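Local coordinates for protein probable glutathione reductase (Sinorhizobium meliloti, PDB 4DNA) that probably catalyses the NADPH-dependent reduction of glutathione disulfide to glutathione, as an FAD-containing homodimeric flavoenzyme, at residues E358-R372 / T448-E460. Numbering follows the deposited sequence.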
loop_
_atom_site.group_PDB
_atom_site.type_symbol
_atom_site.label_atom_id
_atom_site.label_comp_id
_atom_site.label_asym_id
_atom_site.label_seq_id
_atom_site.Cartn_x
_atom_site.Cartn_y
_atom_site.Cartn_z
ATOM N N GLU A 358 19.080 -5.571 -10.405
ATOM C CA GLU A 358 19.646 -5.135 -11.678
ATOM C C GLU A 358 20.985 -5.801 -11.975
ATOM O O GLU A 358 21.237 -6.185 -13.105
ATOM C CB GLU A 358 19.820 -3.629 -11.723
ATOM C CG GLU A 358 20.176 -3.136 -13.104
ATOM C CD GLU A 358 20.602 -1.688 -13.106
ATOM O OE1 GLU A 358 20.094 -0.939 -12.251
ATOM O OE2 GLU A 358 21.435 -1.307 -13.963
ATOM N N GLU A 359 21.831 -5.944 -10.961
ATOM C CA GLU A 359 23.084 -6.656 -11.140
ATOM C C GLU A 359 22.906 -8.127 -11.545
ATOM O O GLU A 359 23.675 -8.641 -12.353
ATOM C CB GLU A 359 23.947 -6.556 -9.883
ATOM C CG GLU A 359 25.167 -7.472 -9.893
ATOM C CD GLU A 359 25.961 -7.417 -8.598
ATOM O OE1 GLU A 359 25.532 -6.686 -7.665
ATOM O OE2 GLU A 359 27.012 -8.108 -8.506
ATOM N N GLU A 360 21.906 -8.801 -10.985
ATOM C CA GLU A 360 21.698 -10.208 -11.286
ATOM C C GLU A 360 21.183 -10.362 -12.706
ATOM O O GLU A 360 21.640 -11.232 -13.457
ATOM C CB GLU A 360 20.678 -10.841 -10.345
ATOM C CG GLU A 360 20.923 -10.717 -8.844
ATOM C CD GLU A 360 19.900 -11.528 -8.052
ATOM O OE1 GLU A 360 19.065 -10.935 -7.315
ATOM O OE2 GLU A 360 19.906 -12.772 -8.214
ATOM N N ALA A 361 20.223 -9.514 -13.066
ATOM C CA ALA A 361 19.562 -9.619 -14.356
ATOM C C ALA A 361 20.535 -9.309 -15.473
ATOM O O ALA A 361 20.493 -9.939 -16.530
ATOM C CB ALA A 361 18.360 -8.697 -14.418
ATOM N N ALA A 362 21.414 -8.339 -15.221
ATOM C CA ALA A 362 22.437 -7.940 -16.174
ATOM C C ALA A 362 23.317 -9.127 -16.533
ATOM O O ALA A 362 23.671 -9.292 -17.695
ATOM C CB ALA A 362 23.281 -6.797 -15.625
ATOM N N ARG A 363 23.650 -9.944 -15.531
ATOM C CA ARG A 363 24.434 -11.162 -15.735
ATOM C C ARG A 363 23.621 -12.283 -16.382
ATOM O O ARG A 363 24.098 -12.923 -17.306
ATOM C CB ARG A 363 25.052 -11.654 -14.418
ATOM C CG ARG A 363 26.272 -10.864 -13.939
ATOM C CD ARG A 363 27.046 -11.615 -12.859
ATOM N NE ARG A 363 26.150 -12.049 -11.787
ATOM C CZ ARG A 363 26.068 -11.477 -10.584
ATOM N NH1 ARG A 363 26.860 -10.450 -10.269
ATOM N NH2 ARG A 363 25.195 -11.939 -9.690
ATOM N N LYS A 364 22.399 -12.507 -15.900
ATOM C CA LYS A 364 21.587 -13.644 -16.317
ATOM C C LYS A 364 21.032 -13.543 -17.740
ATOM O O LYS A 364 20.898 -14.559 -18.433
ATOM C CB LYS A 364 20.456 -13.819 -15.318
ATOM C CG LYS A 364 19.397 -14.846 -15.671
ATOM C CD LYS A 364 18.540 -15.149 -14.451
ATOM C CE LYS A 364 17.533 -16.246 -14.769
ATOM N NZ LYS A 364 16.779 -16.620 -13.551
ATOM N N PHE A 365 20.707 -12.320 -18.166
ATOM C CA PHE A 365 20.130 -12.062 -19.484
ATOM C C PHE A 365 21.024 -11.139 -20.308
ATOM O O PHE A 365 21.702 -10.288 -19.746
ATOM C CB PHE A 365 18.761 -11.428 -19.322
ATOM C CG PHE A 365 17.783 -12.285 -18.589
ATOM C CD1 PHE A 365 17.357 -13.501 -19.127
ATOM C CD2 PHE A 365 17.267 -11.880 -17.371
ATOM C CE1 PHE A 365 16.448 -14.304 -18.453
ATOM C CE2 PHE A 365 16.344 -12.679 -16.698
ATOM C CZ PHE A 365 15.937 -13.890 -17.240
ATOM N N GLN A 366 21.016 -11.305 -21.631
ATOM C CA GLN A 366 21.915 -10.552 -22.520
ATOM C C GLN A 366 21.515 -9.088 -22.617
ATOM O O GLN A 366 22.366 -8.208 -22.766
ATOM C CB GLN A 366 21.925 -11.176 -23.925
ATOM C CG GLN A 366 22.719 -10.403 -24.970
ATOM C CD GLN A 366 23.140 -11.242 -26.173
ATOM O OE1 GLN A 366 22.429 -12.149 -26.614
ATOM N NE2 GLN A 366 24.301 -10.929 -26.718
ATOM N N GLU A 367 20.211 -8.852 -22.521
ATOM C CA GLU A 367 19.613 -7.556 -22.768
ATOM C C GLU A 367 18.506 -7.317 -21.772
ATOM O O GLU A 367 17.554 -8.097 -21.688
ATOM C CB GLU A 367 19.029 -7.533 -24.168
ATOM C CG GLU A 367 19.678 -6.529 -25.099
ATOM C CD GLU A 367 18.911 -5.215 -25.164
ATOM O OE1 GLU A 367 18.692 -4.703 -26.284
ATOM O OE2 GLU A 367 18.514 -4.693 -24.098
ATOM N N ILE A 368 18.627 -6.259 -20.987
ATOM C CA ILE A 368 17.551 -5.945 -20.051
ATOM C C ILE A 368 17.086 -4.517 -20.233
ATOM O O ILE A 368 17.835 -3.681 -20.742
ATOM C CB ILE A 368 17.927 -6.203 -18.577
ATOM C CG1 ILE A 368 19.252 -5.536 -18.239
ATOM C CG2 ILE A 368 17.994 -7.694 -18.303
ATOM C CD1 ILE A 368 19.483 -5.415 -16.753
ATOM N N GLU A 369 15.846 -4.250 -19.842
ATOM C CA GLU A 369 15.349 -2.879 -19.811
ATOM C C GLU A 369 15.010 -2.536 -18.369
ATOM O O GLU A 369 14.446 -3.356 -17.633
ATOM C CB GLU A 369 14.151 -2.690 -20.748
ATOM C CG GLU A 369 14.473 -2.986 -22.214
ATOM C CD GLU A 369 13.273 -3.384 -23.082
ATOM O OE1 GLU A 369 12.255 -3.896 -22.564
ATOM O OE2 GLU A 369 13.365 -3.200 -24.315
ATOM N N VAL A 370 15.402 -1.334 -17.957
ATOM C CA VAL A 370 15.198 -0.873 -16.583
ATOM C C VAL A 370 14.312 0.376 -16.579
ATOM O O VAL A 370 14.500 1.309 -17.389
ATOM C CB VAL A 370 16.537 -0.618 -15.862
ATOM C CG1 VAL A 370 16.306 -0.070 -14.468
ATOM C CG2 VAL A 370 17.349 -1.900 -15.793
ATOM N N TYR A 371 13.331 0.360 -15.676
ATOM C CA TYR A 371 12.336 1.394 -15.600
ATOM C C TYR A 371 12.390 1.996 -14.190
ATOM O O TYR A 371 11.923 1.397 -13.228
ATOM C CB TYR A 371 10.971 0.808 -15.975
ATOM C CG TYR A 371 10.858 0.316 -17.438
ATOM C CD1 TYR A 371 11.299 -0.961 -17.812
ATOM C CD2 TYR A 371 10.283 1.119 -18.436
ATOM C CE1 TYR A 371 11.177 -1.412 -19.119
ATOM C CE2 TYR A 371 10.171 0.675 -19.746
ATOM C CZ TYR A 371 10.624 -0.590 -20.079
ATOM O OH TYR A 371 10.529 -1.046 -21.375
ATOM N N ARG A 372 13.001 3.177 -14.076
ATOM C CA ARG A 372 13.354 3.763 -12.784
ATOM C C ARG A 372 12.601 5.061 -12.558
ATOM O O ARG A 372 12.595 5.948 -13.407
ATOM C CB ARG A 372 14.861 4.027 -12.709
ATOM C CG ARG A 372 15.409 4.179 -11.295
ATOM C CD ARG A 372 16.798 4.792 -11.250
ATOM N NE ARG A 372 17.261 4.978 -9.870
ATOM C CZ ARG A 372 17.236 6.132 -9.197
ATOM N NH1 ARG A 372 16.780 7.247 -9.762
ATOM N NH2 ARG A 372 17.678 6.179 -7.947
ATOM N N THR A 448 3.092 3.794 -15.901
ATOM C CA THR A 448 3.180 4.775 -16.988
ATOM C C THR A 448 4.584 5.034 -17.555
ATOM O O THR A 448 4.750 5.936 -18.378
ATOM C CB THR A 448 2.530 6.124 -16.613
ATOM O OG1 THR A 448 3.169 6.653 -15.456
ATOM C CG2 THR A 448 1.054 5.954 -16.325
HETATM N N MSE A 449 5.581 4.257 -17.141
HETATM C CA MSE A 449 6.937 4.432 -17.679
HETATM C C MSE A 449 7.055 3.656 -18.960
HETATM O O MSE A 449 7.597 2.546 -19.000
HETATM C CB MSE A 449 7.997 4.028 -16.676
HETATM C CG MSE A 449 7.982 4.980 -15.504
HETATM SE SE MSE A 449 9.354 4.291 -14.278
HETATM C CE MSE A 449 8.575 2.654 -13.464
ATOM N N TYR A 450 6.538 4.254 -20.025
ATOM C CA TYR A 450 6.404 3.595 -21.315
ATOM C C TYR A 450 7.743 3.435 -22.003
ATOM O O TYR A 450 7.923 2.547 -22.821
ATOM C CB TYR A 450 5.438 4.394 -22.184
ATOM C CG TYR A 450 4.050 4.486 -21.582
ATOM C CD1 TYR A 450 3.366 3.330 -21.190
ATOM C CD2 TYR A 450 3.415 5.716 -21.406
ATOM C CE1 TYR A 450 2.101 3.398 -20.638
ATOM C CE2 TYR A 450 2.145 5.794 -20.859
ATOM C CZ TYR A 450 1.495 4.631 -20.473
ATOM O OH TYR A 450 0.238 4.674 -19.922
ATOM N N GLN A 451 8.673 4.320 -21.656
ATOM C CA GLN A 451 10.027 4.297 -22.182
ATOM C C GLN A 451 10.960 3.849 -21.081
ATOM O O GLN A 451 10.784 4.257 -19.919
ATOM C CB GLN A 451 10.426 5.688 -22.664
ATOM C CG GLN A 451 9.494 6.263 -23.718
ATOM C CD GLN A 451 9.283 5.308 -24.883
ATOM O OE1 GLN A 451 9.984 4.291 -25.012
ATOM N NE2 GLN A 451 8.308 5.620 -25.738
ATOM N N PRO A 452 11.949 3.004 -21.426
ATOM C CA PRO A 452 12.907 2.593 -20.423
ATOM C C PRO A 452 13.800 3.767 -20.073
ATOM O O PRO A 452 13.959 4.699 -20.861
ATOM C CB PRO A 452 13.702 1.478 -21.103
ATOM C CG PRO A 452 12.974 1.155 -22.357
ATOM C CD PRO A 452 12.251 2.411 -22.737
ATOM N N SER A 453 14.338 3.731 -18.867
ATOM C CA SER A 453 15.130 4.805 -18.350
ATOM C C SER A 453 16.545 4.583 -18.833
ATOM O O SER A 453 17.318 5.532 -18.945
ATOM C CB SER A 453 15.057 4.785 -16.826
ATOM O OG SER A 453 13.724 4.547 -16.391
ATOM N N TYR A 454 16.867 3.314 -19.096
ATOM C CA TYR A 454 18.140 2.874 -19.695
ATOM C C TYR A 454 18.109 1.387 -20.003
ATOM O O TYR A 454 17.229 0.675 -19.532
ATOM C CB TYR A 454 19.359 3.192 -18.809
ATOM C CG TYR A 454 19.318 2.642 -17.391
ATOM C CD1 TYR A 454 19.801 1.370 -17.095
ATOM C CD2 TYR A 454 18.834 3.422 -16.336
ATOM C CE1 TYR A 454 19.769 0.879 -15.791
ATOM C CE2 TYR A 454 18.811 2.941 -15.036
ATOM C CZ TYR A 454 19.272 1.671 -14.772
ATOM O OH TYR A 454 19.247 1.209 -13.487
ATOM N N ARG A 455 19.085 0.944 -20.797
ATOM C CA ARG A 455 19.221 -0.452 -21.197
ATOM C C ARG A 455 20.579 -0.995 -20.780
ATOM O O ARG A 455 21.549 -0.241 -20.660
ATOM C CB ARG A 455 19.068 -0.584 -22.713
ATOM C CG ARG A 455 17.632 -0.664 -23.213
ATOM C CD ARG A 455 17.535 -0.362 -24.703
ATOM N NE ARG A 455 16.177 -0.553 -25.222
ATOM C CZ ARG A 455 15.383 0.407 -25.720
ATOM N NH1 ARG A 455 15.791 1.669 -25.789
ATOM N NH2 ARG A 455 14.160 0.094 -26.157
ATOM N N VAL A 456 20.642 -2.303 -20.556
ATOM C CA VAL A 456 21.906 -2.990 -20.297
ATOM C C VAL A 456 22.021 -4.156 -21.279
ATOM O O VAL A 456 21.115 -4.982 -21.398
ATOM C CB VAL A 456 22.037 -3.488 -18.840
ATOM C CG1 VAL A 456 23.392 -4.123 -18.603
ATOM C CG2 VAL A 456 21.827 -2.357 -17.846
ATOM N N ARG A 457 23.133 -4.187 -22.009
ATOM C CA ARG A 457 23.380 -5.212 -23.015
ATOM C C ARG A 457 24.729 -5.830 -22.720
ATOM O O ARG A 457 25.718 -5.113 -22.532
ATOM C CB ARG A 457 23.336 -4.618 -24.431
ATOM C CG ARG A 457 23.793 -5.571 -25.527
ATOM C CD ARG A 457 23.321 -5.166 -26.924
ATOM N NE ARG A 457 22.033 -5.793 -27.241
ATOM C CZ ARG A 457 21.870 -7.012 -27.775
ATOM N NH1 ARG A 457 22.920 -7.772 -28.088
ATOM N NH2 ARG A 457 20.641 -7.472 -27.996
ATOM N N ASN A 458 24.753 -7.161 -22.669
ATOM C CA ASN A 458 25.964 -7.933 -22.379
ATOM C C ASN A 458 26.610 -7.541 -21.060
ATOM O O ASN A 458 27.827 -7.581 -20.907
ATOM C CB ASN A 458 26.954 -7.852 -23.541
ATOM C CG ASN A 458 26.445 -8.544 -24.800
ATOM O OD1 ASN A 458 26.675 -8.069 -25.919
ATOM N ND2 ASN A 458 25.766 -9.678 -24.625
ATOM N N GLY A 459 25.766 -7.157 -20.106
ATOM C CA GLY A 459 26.210 -6.801 -18.762
ATOM C C GLY A 459 26.667 -5.360 -18.600
ATOM O O GLY A 459 27.036 -4.946 -17.496
ATOM N N GLU A 460 26.646 -4.588 -19.684
ATOM C CA GLU A 460 27.046 -3.186 -19.604
ATOM C C GLU A 460 25.995 -2.210 -20.109
ATOM O O GLU A 460 25.354 -2.441 -21.131
ATOM C CB GLU A 460 28.368 -2.976 -20.305
ATOM C CG GLU A 460 29.458 -3.784 -19.661
ATOM C CD GLU A 460 30.772 -3.564 -20.335
ATOM O OE1 GLU A 460 31.650 -2.925 -19.715
ATOM O OE2 GLU A 460 30.919 -4.008 -21.490
#
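Val370 and Tyr454 meet as a hydrogen-bonded pair where strand 454-457 runs antiparallel along strand 367-372, in the antiparallel sheet of the dimerisation domain. Val370 CB sits over one face of the Tyr454 ring, 3.9 Å from its centroid, while the carboxylate of Glu358, reaching over from helix 358-364, lies at the ring's edge. Tyr454 OH donates to Glu358 OE1 at 2.6 Å, arriving from above a carboxylate plane turned 46° from the ring. With CG between its backbone N and carbonyl carbon (chi1 56°), the tyrosine extends to the helix; a leucine here would probably leave Glu358 without its hydroxyl donor, though still paired with Lys392, and uncover part of Val370. Farther along the same face, Val456 CB packs against Ile368 CG1 at 3.5 Å, and Val456 CG1 touches Ala362 CB. Glu367 and Glu369 face the other way beside Arg457 and Arg455, in long salt bridges; Glu369 is held more firmly by Arg400, through its other carboxylate oxygen. At Val370 the ladder bulges: Ser453 and Tyr454 both face this one residue, a classic beta bulge, and Val370 O accepts the hydrogen bond of Ser453 N. Pro452 CB then covers one face of the Tyr371 ring, whose hydroxyl bonds to Arg400. From within the bulge, Ser453 OG accepts a hydrogen bond from Arg372 N at 2.8 Å, almost straight at 177°.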